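Histidine acid phosphatase (Bifidobacterium longum subsp. infantis, PDB 6RXD) probably removes phosphate groups from inositol polyphosphates such as phytate, as a MINPP-type phytase of the histidine acid phosphatase family. Local coordinates at residues Arg114-Gln117 against Leu122-Gln125; Glu148-Gly153 against Phe395-Ala400; Asn171-Gly176 against Phe181-Asp186; Val193-Pro196 against Ser200-Pro203. All blocks are in the same frame, centred on the assembly; numbering follows the deposited sequence. Where two conformers were deposited one is given.

Interaction 1: Arg114-Gln117 against Leu122-Gln125; sequences RAYQ and LFDQ
Tyr116 turns its CG anti to the backbone N (chi1 168°), and Asp124 sets its CG anti to its carbonyl carbon (chi1 -66°). These two torsions bring the phenol and the carboxylate together across the corner between two consecutive helices, where helix 102-118 ends and helix 120-129 begins. The Tyr116 hydroxyl donates to Asp124, with OH 2.7 Å from OD1. OD1 receives it with its syn lone pair and lies at the edge of the tyrosine ring, in its plane. The ring and the carboxylate are turned 46° apart. Arg161 joins both partners: it forms a salt bridge with Asp124 OD1 and a hydrogen bond with Tyr116 OH. OD1 is therefore held from two residues, and the nearby guanidinium would probably favour the charged carboxylate.

Beside this polar pair the contact is mostly apolar. Tyr116 and Phe123 run past each other in opposite directions. Tyr116 CE1 lies 3.7 Å from Phe123 CB. The tyrosine edge rests mainly on this first side-chain carbon of Phe123, with CD1 also near ring atom CD2. The Phe123 ring goes on into the core, where it packs on strand 391-398 and meets Phe154 of helix 141-157 edge-to-face. Tyr116 touches Ala157 of the same helix. At the edge of the Phe123 ring, near its plane, CE2 comes within 3.9 Å of the backbone O of Ala115.

Interaction 2: Glu148-Gly153 against Phe395-Ala400; sequences ENFEKG and FRFAHA
Helix 141-157 lies over strand 391-398, and the closest CA atoms of the two segments, those of Phe150 and Phe395, are 9.1 Å apart. Side chains alone span that distance. Phe150 points from the helix toward the strand, and Phe395 and Phe397 point back from the same face of it. The three rings form an aromatic cluster in the alpha/beta core of the histidine phosphatase fold.

Phe150 plays a different part toward each partner. Its outer edge meets the face of Phe395 in an edge-to-face pair. CZ of Phe150 stands 3.6 Å above the Phe395 plane, over the ring centre, and the planes are inclined at 50°. Toward Phe397 the roles reverse. Phe397 brings its edge to a face of Phe150 in an offset edge-to-face pair, with planes at 73°. Phe397 CZ sits 3.3 Å from Phe150 CG, a close approach. Phe150 has CG anti to the backbone N (chi1 175°), and this sends the ring toward the strand, with its outer edge at Phe395 and one face at Phe397.

Ile111 and Ala115 of helix 102-118 and Tyr135 of strand 132-137 also touch Phe150. With Phe395 replaced by alanine, the outer edge of Phe150 would probably lose the ring face it rests on, leaving that ring less firmly fixed. Helix and sheet are held here by apolar packing and by ring edges directed at ring faces, without any polar bond between the segments.

Interaction 3: Asn171-Gly176 against Phe181-Asp186; sequences NPADSG and FQKNPD
Backbone hydrogen bonds join Asn171-Ala173 to Phe181-Lys183. Lys183 N donates to Asn171 O at 3.0 Å, and the bond is nearly straight (174°). Ala173 N donates to Phe181 O at 2.8 Å in a more bent bond (145°). Pro172 has no N-H to give, but its CA makes a CH...O contact with that same Phe181 O.

One side chain adds a further bond. Gln182 OE1 accepts from Asn171 N at 2.9 Å, the donor tilted out of the amide plane. The glutamine leaves the backbone pointing away from the partner segment, and its bend at chi2 (75°) turns the amide back. A leucine in place of Gln182 would probably leave Asn171 N without this acceptor and the loop before Pro172 less firmly held.

The two backbone bonds make a single beta bridge, Pro172 with Gln182, on strand 181-183 of the mixed sheet. On the strand's other side, Gln182 pairs through its backbone with strand 132-137.

Apolar packing is modest. Ala173 CB lies 4.1 Å from Phe181 CB. The Lys183 chain runs over the Ala173 backbone, CG lying 3.7 Å from Ala173 CA, and its CE reaches the Asn171 amide.

Charge and water complete the contact. Lys183 NZ forms a salt bridge with Asp197. It also donates to a water that in turn donates to Ala173 O, 2.7 Å away. A second water connects Asn171 ND2 to Lys183 O.

Interaction 4: Val193-Pro196 against Ser200-Pro203; sequences VQNP and SKVP
Lys201 and Asn195 meet through their polar ends. Lys201 NZ donates to Asn195 OD1 at 2.7 Å, almost straight in line with the amide C=O. The two side chains cross at about a right angle. Beyond CB the lysine chain is extended until its last torsion, where a bend (chi4 66°) swings NZ to the amide oxygen. The backbone oxygens of Tyr189 and Lys192 also accept from NZ, so this buried ammonium is gripped by three oxygens. The amide is fixed at its other end too, since Asn195 ND2 bonds to Thr199 OG1.

Ser200 lies against Val193. Its CA makes a CH...O contact with Val193 O, and its CB is 4.2 Å from Val193 CG1. The same Val193 O accepts from Lys201 N at 2.9 Å, a nearly straight bond (172°). Gln194 and Ser200 form a single beta bridge that closes a short turn of the chain. A water joins Gln194 NE2 to Ser200 OG on the exposed side.

The contact is structural and lies away from the zinc sites. The turn belongs to the loop between helices 185-188 and 206-220. Val193 packs on Tyr208 and Ala211 of the later helix, while Asn195 touches Pro185 and Lys201 touches Asp186 of the earlier one.

Interaction 1 comes first along the chain. Interactions 3 and 4 follow in turn, both within the long excursion between the two segments of interaction 2. Interactions 1 and 2 have centres about 16 Å apart and share a core: Phe123 packs on Phe395, and Ala115 on Phe150. Interaction 3 lies about 12 Å from interaction 2, centre to centre. Phe181 joins them, touching Phe397 and Glu151, and strands 181-183 and 391-398 belong to one mixed sheet. Interaction 4 continues from interaction 3 through Pro185 and Asp186. The contacts thus run from the helical layer through the sheet to a surface loop. Glu151, a zinc ligand in another structure of this protein, lies along this path.

Interaction 1: Arg114-Gln117 against Leu122-Gln125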
loop_
_atom_site.group_PDB
_atom_site.type_symbol
_atom_site.label_atom_id
_atom_site.label_comp_id
_atom_site.label_asym_id
_atom_site.label_seq_id
_atom_site.Cartn_x
_atom_site.Cartn_y
_atom_site.Cartn_z
ATOM N N ARG A 114 -17.634 6.676 3.191
ATOM C CA ARG A 114 -18.015 6.932 1.807
ATOM C C ARG A 114 -18.452 5.666 1.067
ATOM O O ARG A 114 -19.205 5.740 0.095
ATOM C CB ARG A 114 -16.878 7.644 1.057
ATOM C CG ARG A 114 -16.535 9.004 1.657
ATOM C CD ARG A 114 -15.490 9.748 0.835
ATOM N NE ARG A 114 -14.200 9.051 0.835
ATOM C CZ ARG A 114 -13.248 9.240 1.746
ATOM N NH1 ARG A 114 -13.423 10.106 2.738
ATOM N NH2 ARG A 114 -12.115 8.562 1.674
ATOM N N ALA A 115 -17.991 4.504 1.523
ATOM C CA ALA A 115 -18.468 3.251 0.949
ATOM C C ALA A 115 -19.963 3.076 1.226
ATOM O O ALA A 115 -20.727 2.677 0.339
ATOM C CB ALA A 115 -17.664 2.053 1.472
ATOM N N TYR A 116 -20.396 3.381 2.444
ATOM C CA TYR A 116 -21.828 3.322 2.714
ATOM C C TYR A 116 -22.569 4.365 1.885
ATOM O O TYR A 116 -23.596 4.068 1.267
ATOM C CB TYR A 116 -22.158 3.527 4.200
ATOM C CG TYR A 116 -23.636 3.751 4.385
ATOM C CD1 TYR A 116 -24.542 2.709 4.201
ATOM C CD2 TYR A 116 -24.137 5.011 4.685
ATOM C CE1 TYR A 116 -25.920 2.914 4.337
ATOM C CE2 TYR A 116 -25.510 5.220 4.827
ATOM C CZ TYR A 116 -26.386 4.170 4.651
ATOM O OH TYR A 116 -27.736 4.381 4.783
ATOM N N GLN A 117 -22.043 5.585 1.885
ATOM C CA GLN A 117 -22.724 6.711 1.257
ATOM C C GLN A 117 -22.934 6.503 -0.239
ATOM O O GLN A 117 -24.012 6.803 -0.768
ATOM C CB GLN A 117 -21.969 8.013 1.545
ATOM C CG GLN A 117 -22.117 8.455 2.995
ATOM C CD GLN A 117 -21.187 9.578 3.394
ATOM O OE1 GLN A 117 -20.252 9.918 2.671
ATOM N NE2 GLN A 117 -21.432 10.157 4.569
ATOM N N LEU A 122 -28.216 0.292 -1.877
ATOM C CA LEU A 122 -27.868 -1.116 -1.681
ATOM C C LEU A 122 -27.936 -1.531 -0.218
ATOM O O LEU A 122 -28.520 -2.560 0.132
ATOM C CB LEU A 122 -26.458 -1.395 -2.211
ATOM C CG LEU A 122 -25.930 -2.825 -2.024
ATOM C CD1 LEU A 122 -26.699 -3.813 -2.893
ATOM C CD2 LEU A 122 -24.433 -2.906 -2.320
ATOM N N PHE A 123 -27.333 -0.727 0.645
ATOM C CA PHE A 123 -27.234 -1.109 2.042
ATOM C C PHE A 123 -28.516 -0.885 2.822
ATOM O O PHE A 123 -28.799 -1.633 3.750
ATOM C CB PHE A 123 -26.032 -0.439 2.696
ATOM C CG PHE A 123 -24.718 -0.987 2.203
ATOM C CD1 PHE A 123 -24.399 -2.326 2.404
ATOM C CD2 PHE A 123 -23.820 -0.177 1.525
ATOM C CE1 PHE A 123 -23.190 -2.849 1.937
ATOM C CE2 PHE A 123 -22.618 -0.692 1.052
ATOM C CZ PHE A 123 -22.304 -2.031 1.265
ATOM N N ASP A 124 -29.297 0.123 2.449
ATOM C CA ASP A 124 -30.616 0.285 3.066
ATOM C C ASP A 124 -31.544 -0.872 2.702
ATOM O O ASP A 124 -32.353 -1.303 3.524
ATOM C CB ASP A 124 -31.251 1.635 2.709
ATOM C CG ASP A 124 -30.492 2.809 3.298
ATOM O OD1 ASP A 124 -29.558 2.580 4.099
ATOM O OD2 ASP A 124 -30.836 3.966 2.970
ATOM N N GLN A 125 -31.436 -1.381 1.476
ATOM C CA GLN A 125 -32.200 -2.560 1.080
ATOM C C GLN A 125 -31.731 -3.779 1.864
ATOM O O GLN A 125 -32.541 -4.582 2.321
ATOM C CB GLN A 125 -32.042 -2.831 -0.416
ATOM C CG GLN A 125 -32.641 -1.773 -1.316
ATOM C CD GLN A 125 -32.567 -2.167 -2.779
ATOM O OE1 GLN A 125 -31.948 -1.477 -3.593
ATOM N NE2 GLN A 125 -33.193 -3.287 -3.119
#

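Interaction 2: Glu148-Gly153 against Phe395-Ala400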
loop_
_atom_site.group_PDB
_atom_site.type_symbol
_atom_site.label_atom_id
_atom_site.label_comp_id
_atom_site.label_asym_id
_atom_site.label_seq_id
_atom_site.Cartn_x
_atom_site.Cartn_y
_atom_site.Cartn_z
ATOM N N GLU A 148 -10.890 -2.417 10.860
ATOM C CA GLU A 148 -11.720 -2.054 12.007
ATOM C C GLU A 148 -12.119 -0.586 11.944
ATOM O O GLU A 148 -13.237 -0.218 12.293
ATOM C CB GLU A 148 -10.992 -2.374 13.319
ATOM C CG GLU A 148 -10.760 -3.865 13.524
ATOM C CD GLU A 148 -9.786 -4.168 14.643
ATOM O OE1 GLU A 148 -9.411 -3.233 15.380
ATOM O OE2 GLU A 148 -9.393 -5.348 14.781
ATOM N N ASN A 149 -11.206 0.256 11.473
ATOM C CA ASN A 149 -11.539 1.663 11.299
ATOM C C ASN A 149 -12.518 1.912 10.156
ATOM O O ASN A 149 -13.396 2.765 10.264
ATOM C CB ASN A 149 -10.264 2.496 11.143
ATOM C CG ASN A 149 -9.555 2.708 12.471
ATOM O OD1 ASN A 149 -10.015 3.487 13.300
ATOM N ND2 ASN A 149 -8.449 2.003 12.685
ATOM N N PHE A 150 -12.360 1.172 9.061
ATOM C CA PHE A 150 -13.308 1.226 7.957
ATOM C C PHE A 150 -14.690 0.840 8.494
ATOM O O PHE A 150 -15.699 1.492 8.197
ATOM C CB PHE A 150 -12.849 0.247 6.867
ATOM C CG PHE A 150 -13.795 0.103 5.689
ATOM C CD1 PHE A 150 -13.432 0.572 4.431
ATOM C CD2 PHE A 150 -15.006 -0.566 5.823
ATOM C CE1 PHE A 150 -14.284 0.409 3.333
ATOM C CE2 PHE A 150 -15.862 -0.723 4.738
ATOM C CZ PHE A 150 -15.495 -0.243 3.494
ATOM N N GLU A 151 -14.728 -0.233 9.277
ATOM C CA GLU A 151 -15.981 -0.728 9.831
ATOM C C GLU A 151 -16.653 0.316 10.733
ATOM O O GLU A 151 -17.859 0.533 10.654
ATOM C CB GLU A 151 -15.733 -2.038 10.586
ATOM C CG GLU A 151 -16.981 -2.629 11.236
ATOM C CD GLU A 151 -16.702 -3.948 11.932
ATOM O OE1 GLU A 151 -17.566 -4.839 11.857
ATOM O OE2 GLU A 151 -15.632 -4.091 12.554
ATOM N N LYS A 152 -15.857 0.982 11.562
ATOM C CA LYS A 152 -16.361 2.055 12.410
ATOM C C LYS A 152 -16.949 3.206 11.602
ATOM O O LYS A 152 -18.029 3.703 11.914
ATOM C CB LYS A 152 -15.244 2.569 13.310
ATOM C CG LYS A 152 -15.664 3.643 14.281
ATOM C CD LYS A 152 -14.519 3.953 15.228
ATOM C CE LYS A 152 -13.827 2.666 15.664
ATOM N NZ LYS A 152 -12.756 2.900 16.672
ATOM N N GLY A 153 -16.234 3.627 10.560
ATOM C CA GLY A 153 -16.712 4.689 9.698
ATOM C C GLY A 153 -17.979 4.302 8.960
ATOM O O GLY A 153 -18.903 5.105 8.848
ATOM N N PHE A 395 -15.650 -6.582 1.865
ATOM C CA PHE A 395 -14.647 -5.540 2.093
ATOM C C PHE A 395 -13.361 -6.194 2.596
ATOM O O PHE A 395 -13.348 -6.814 3.667
ATOM C CB PHE A 395 -15.146 -4.519 3.126
ATOM C CG PHE A 395 -16.385 -3.760 2.704
ATOM C CD1 PHE A 395 -16.450 -3.130 1.468
ATOM C CD2 PHE A 395 -17.478 -3.676 3.553
ATOM C CE1 PHE A 395 -17.594 -2.418 1.089
ATOM C CE2 PHE A 395 -18.624 -2.975 3.185
ATOM C CZ PHE A 395 -18.681 -2.340 1.950
ATOM N N ARG A 396 -12.285 -6.068 1.818
ATOM C CA ARG A 396 -11.033 -6.780 2.090
ATOM C C ARG A 396 -9.916 -5.803 2.414
ATOM O O ARG A 396 -9.854 -4.716 1.830
ATOM C CB ARG A 396 -10.592 -7.583 0.858
ATOM C CG ARG A 396 -11.609 -8.571 0.294
ATOM C CD ARG A 396 -11.138 -9.013 -1.073
ATOM N NE ARG A 396 -12.055 -9.939 -1.748
ATOM C CZ ARG A 396 -13.060 -9.561 -2.530
ATOM N NH1 ARG A 396 -13.300 -8.271 -2.732
ATOM N NH2 ARG A 396 -13.828 -10.478 -3.112
ATOM N N PHE A 397 -9.025 -6.215 3.318
ATOM C CA PHE A 397 -7.946 -5.357 3.812
ATOM C C PHE A 397 -6.624 -6.094 3.787
ATOM O O PHE A 397 -6.518 -7.206 4.296
ATOM C CB PHE A 397 -8.283 -4.854 5.221
ATOM C CG PHE A 397 -9.544 -4.056 5.246
ATOM C CD1 PHE A 397 -9.507 -2.683 5.075
ATOM C CD2 PHE A 397 -10.781 -4.698 5.312
ATOM C CE1 PHE A 397 -10.672 -1.943 5.029
ATOM C CE2 PHE A 397 -11.955 -3.970 5.264
ATOM C CZ PHE A 397 -11.908 -2.595 5.120
ATOM N N ALA A 398 -5.621 -5.481 3.162
ATOM C CA ALA A 398 -4.386 -6.189 2.864
ATOM C C ALA A 398 -3.197 -5.237 2.768
ATOM O O ALA A 398 -3.054 -4.340 3.592
ATOM C CB ALA A 398 -4.550 -7.020 1.573
ATOM N N HIS A 399 -2.362 -5.416 1.749
ATOM C CA HIS A 399 -1.012 -4.843 1.752
ATOM C C HIS A 399 -0.562 -4.274 0.419
ATOM O O HIS A 399 -1.172 -4.529 -0.619
ATOM C CB HIS A 399 -0.029 -5.938 2.179
ATOM C CG HIS A 399 -0.450 -6.636 3.427
ATOM N ND1 HIS A 399 -0.034 -6.232 4.675
ATOM C CD2 HIS A 399 -1.305 -7.669 3.623
ATOM C CE1 HIS A 399 -0.607 -6.997 5.592
ATOM N NE2 HIS A 399 -1.381 -7.874 4.979
ATOM N N ALA A 400 0.536 -3.525 0.435
ATOM C CA ALA A 400 1.123 -3.067 -0.820
ATOM C C ALA A 400 1.505 -4.257 -1.680
ATOM O O ALA A 400 1.435 -4.198 -2.912
ATOM C CB ALA A 400 2.339 -2.200 -0.552
#

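Interaction 3: Asn171-Gly176 against Phe181-Asp186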
loop_
_atom_site.group_PDB
_atom_site.type_symbol
_atom_site.label_atom_id
_atom_site.label_comp_id
_atom_site.label_asym_id
_atom_site.label_seq_id
_atom_site.Cartn_x
_atom_site.Cartn_y
_atom_site.Cartn_z
ATOM N N ASN A 171 -13.244 -18.242 10.399
ATOM C CA ASN A 171 -11.885 -18.138 10.928
ATOM C C ASN A 171 -11.521 -16.680 11.228
ATOM O O ASN A 171 -10.847 -16.024 10.427
ATOM C CB ASN A 171 -10.889 -18.737 9.928
ATOM C CG ASN A 171 -9.520 -18.987 10.540
ATOM O OD1 ASN A 171 -9.372 -19.057 11.759
ATOM N ND2 ASN A 171 -8.515 -19.136 9.689
ATOM N N PRO A 172 -11.965 -16.169 12.390
ATOM C CA PRO A 172 -11.804 -14.744 12.695
ATOM C C PRO A 172 -10.361 -14.322 12.963
ATOM O O PRO A 172 -9.568 -15.102 13.504
ATOM C CB PRO A 172 -12.634 -14.564 13.971
ATOM C CG PRO A 172 -12.688 -15.931 14.592
ATOM C CD PRO A 172 -12.735 -16.878 13.432
ATOM N N ALA A 173 -10.043 -13.081 12.611
ATOM C CA ALA A 173 -8.714 -12.518 12.860
ATOM C C ALA A 173 -8.333 -12.552 14.344
ATOM O O ALA A 173 -7.184 -12.846 14.689
ATOM C CB ALA A 173 -8.643 -11.100 12.326
ATOM N N ASP A 174 -9.291 -12.220 15.210
ATOM C CA ASP A 174 -9.128 -12.374 16.656
ATOM C C ASP A 174 -10.505 -12.367 17.325
ATOM O O ASP A 174 -11.511 -12.186 16.652
ATOM C CB ASP A 174 -8.216 -11.289 17.239
ATOM C CG ASP A 174 -8.747 -9.884 17.017
ATOM O OD1 ASP A 174 -8.099 -9.113 16.274
ATOM O OD2 ASP A 174 -9.805 -9.546 17.591
ATOM N N SER A 175 -10.553 -12.562 18.642
ATOM C CA SER A 175 -11.828 -12.677 19.344
ATOM C C SER A 175 -12.303 -11.346 19.913
ATOM O O SER A 175 -13.372 -11.269 20.519
ATOM C CB SER A 175 -11.721 -13.701 20.476
ATOM O OG SER A 175 -10.665 -13.360 21.352
ATOM N N GLY A 176 -11.505 -10.302 19.721
ATOM C CA GLY A 176 -11.837 -8.987 20.243
ATOM C C GLY A 176 -12.300 -8.012 19.172
ATOM O O GLY A 176 -13.322 -8.239 18.515
ATOM N N PHE A 181 -13.722 -10.040 11.225
ATOM C CA PHE A 181 -12.847 -10.203 10.066
ATOM C C PHE A 181 -12.433 -11.638 9.783
ATOM O O PHE A 181 -11.776 -12.276 10.599
ATOM C CB PHE A 181 -11.624 -9.291 10.214
ATOM C CG PHE A 181 -11.958 -7.847 10.027
ATOM C CD1 PHE A 181 -11.790 -7.247 8.790
ATOM C CD2 PHE A 181 -12.528 -7.116 11.056
ATOM C CE1 PHE A 181 -12.139 -5.923 8.591
ATOM C CE2 PHE A 181 -12.882 -5.789 10.865
ATOM C CZ PHE A 181 -12.696 -5.201 9.625
ATOM N N GLN A 182 -12.841 -12.137 8.620
ATOM C CA GLN A 182 -12.457 -13.464 8.157
ATOM C C GLN A 182 -11.044 -13.431 7.579
ATOM O O GLN A 182 -10.749 -12.631 6.704
ATOM C CB GLN A 182 -13.426 -13.915 7.071
ATOM C CG GLN A 182 -13.019 -15.185 6.345
ATOM C CD GLN A 182 -13.238 -16.424 7.175
ATOM O OE1 GLN A 182 -13.782 -16.357 8.275
ATOM N NE2 GLN A 182 -12.804 -17.569 6.657
ATOM N N LYS A 183 -10.169 -14.304 8.063
ATOM C CA LYS A 183 -8.819 -14.377 7.515
ATOM C C LYS A 183 -8.841 -15.083 6.160
ATOM O O LYS A 183 -9.392 -16.184 6.030
ATOM C CB LYS A 183 -7.890 -15.093 8.503
ATOM C CG LYS A 183 -7.617 -14.282 9.764
ATOM C CD LYS A 183 -6.579 -14.952 10.667
ATOM C CE LYS A 183 -7.118 -16.224 11.308
ATOM N NZ LYS A 183 -6.185 -16.711 12.374
ATOM N N ASN A 184 -8.284 -14.432 5.142
ATOM C CA ASN A 184 -8.209 -15.027 3.807
ATOM C C ASN A 184 -6.855 -14.759 3.161
ATOM O O ASN A 184 -6.745 -13.951 2.237
ATOM C CB ASN A 184 -9.331 -14.490 2.908
ATOM C CG ASN A 184 -9.580 -15.367 1.699
ATOM O OD1 ASN A 184 -8.734 -16.186 1.323
ATOM N ND2 ASN A 184 -10.740 -15.197 1.078
ATOM N N PRO A 185 -5.812 -15.453 3.629
ATOM C CA PRO A 185 -4.481 -15.142 3.106
ATOM C C PRO A 185 -4.245 -15.697 1.697
ATOM O O PRO A 185 -3.231 -15.346 1.093
ATOM C CB PRO A 185 -3.549 -15.816 4.124
ATOM C CG PRO A 185 -4.363 -16.920 4.706
ATOM C CD PRO A 185 -5.757 -16.377 4.776
ATOM N N ASP A 186 -5.149 -16.527 1.174
ATOM C CA ASP A 186 -4.999 -16.996 -0.199
ATOM C C ASP A 186 -5.302 -15.877 -1.179
ATOM O O ASP A 186 -4.747 -15.829 -2.273
ATOM C CB ASP A 186 -5.922 -18.181 -0.492
ATOM C CG ASP A 186 -5.523 -19.431 0.263
ATOM O OD1 ASP A 186 -4.426 -19.438 0.857
ATOM O OD2 ASP A 186 -6.306 -20.408 0.245
HETATM O O HOH W 1 -9.093 -18.772 6.865
HETATM O O HOH W 2 -5.248 -14.524 13.843
#

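Interaction 4: Val193-Pro196 against Ser200-Pro203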
loop_
_atom_site.group_PDB
_atom_site.type_symbol
_atom_site.label_atom_id
_atom_site.label_comp_id
_atom_site.label_asym_id
_atom_site.label_seq_id
_atom_site.Cartn_x
_atom_site.Cartn_y
_atom_site.Cartn_z
ATOM N N VAL A 193 4.365 -17.962 1.369
ATOM C CA VAL A 193 3.880 -19.235 1.878
ATOM C C VAL A 193 3.433 -19.083 3.326
ATOM O O VAL A 193 2.412 -19.642 3.739
ATOM C CB VAL A 193 4.955 -20.332 1.744
ATOM C CG1 VAL A 193 4.591 -21.569 2.576
ATOM C CG2 VAL A 193 5.142 -20.709 0.278
ATOM N N GLN A 194 4.195 -18.308 4.091
ATOM C CA GLN A 194 3.891 -18.081 5.497
ATOM C C GLN A 194 2.796 -17.036 5.668
ATOM O O GLN A 194 2.977 -15.874 5.294
ATOM C CB GLN A 194 5.147 -17.626 6.250
ATOM C CG GLN A 194 6.292 -18.629 6.235
ATOM C CD GLN A 194 6.924 -18.801 4.866
ATOM O OE1 GLN A 194 6.990 -17.857 4.073
ATOM N NE2 GLN A 194 7.383 -20.020 4.576
ATOM N N ASN A 195 1.667 -17.452 6.242
ATOM C CA ASN A 195 0.554 -16.553 6.516
ATOM C C ASN A 195 0.819 -15.711 7.753
ATOM O O ASN A 195 1.538 -16.143 8.657
ATOM C CB ASN A 195 -0.738 -17.359 6.702
ATOM C CG ASN A 195 -1.122 -18.125 5.461
ATOM O OD1 ASN A 195 -0.898 -17.659 4.346
ATOM N ND2 ASN A 195 -1.704 -19.311 5.643
ATOM N N PRO A 196 0.245 -14.501 7.806
ATOM C CA PRO A 196 0.471 -13.609 8.953
ATOM C C PRO A 196 0.046 -14.201 10.303
ATOM O O PRO A 196 0.624 -13.831 11.325
ATOM C CB PRO A 196 -0.404 -12.393 8.631
ATOM C CG PRO A 196 -0.592 -12.421 7.149
ATOM C CD PRO A 196 -0.518 -13.851 6.722
ATOM N N SER A 200 0.733 -21.752 7.601
ATOM C CA SER A 200 1.353 -21.705 6.280
ATOM C C SER A 200 0.471 -22.359 5.229
ATOM O O SER A 200 -0.306 -23.266 5.534
ATOM C CB SER A 200 2.726 -22.375 6.298
ATOM O OG SER A 200 3.635 -21.637 7.091
ATOM N N LYS A 201 0.587 -21.888 3.991
ATOM C CA LYS A 201 -0.125 -22.506 2.884
ATOM C C LYS A 201 0.326 -23.957 2.739
ATOM O O LYS A 201 1.471 -24.291 3.054
ATOM C CB LYS A 201 0.084 -21.703 1.599
ATOM C CG LYS A 201 -0.490 -20.289 1.705
ATOM C CD LYS A 201 -0.177 -19.457 0.486
ATOM C CE LYS A 201 -0.878 -18.095 0.570
ATOM N NZ LYS A 201 -0.372 -17.235 1.691
ATOM N N VAL A 202 -0.589 -24.816 2.298
ATOM C CA VAL A 202 -0.369 -26.264 2.305
ATOM C C VAL A 202 0.268 -26.721 1.003
ATOM O O VAL A 202 -0.279 -26.466 -0.067
ATOM C CB VAL A 202 -1.705 -27.001 2.490
ATOM C CG1 VAL A 202 -1.525 -28.510 2.328
ATOM C CG2 VAL A 202 -2.289 -26.676 3.851
ATOM N N PRO A 203 1.429 -27.403 1.085
ATOM C CA PRO A 203 2.088 -27.862 -0.145
ATOM C C PRO A 203 1.158 -28.726 -0.981
ATOM O O PRO A 203 0.403 -29.526 -0.420
ATOM C CB PRO A 203 3.262 -28.690 0.377
ATOM C CG PRO A 203 3.567 -28.097 1.729
ATOM C CD PRO A 203 2.222 -27.713 2.289
HETATM O O HOH W 3 6.408 -22.163 6.503
#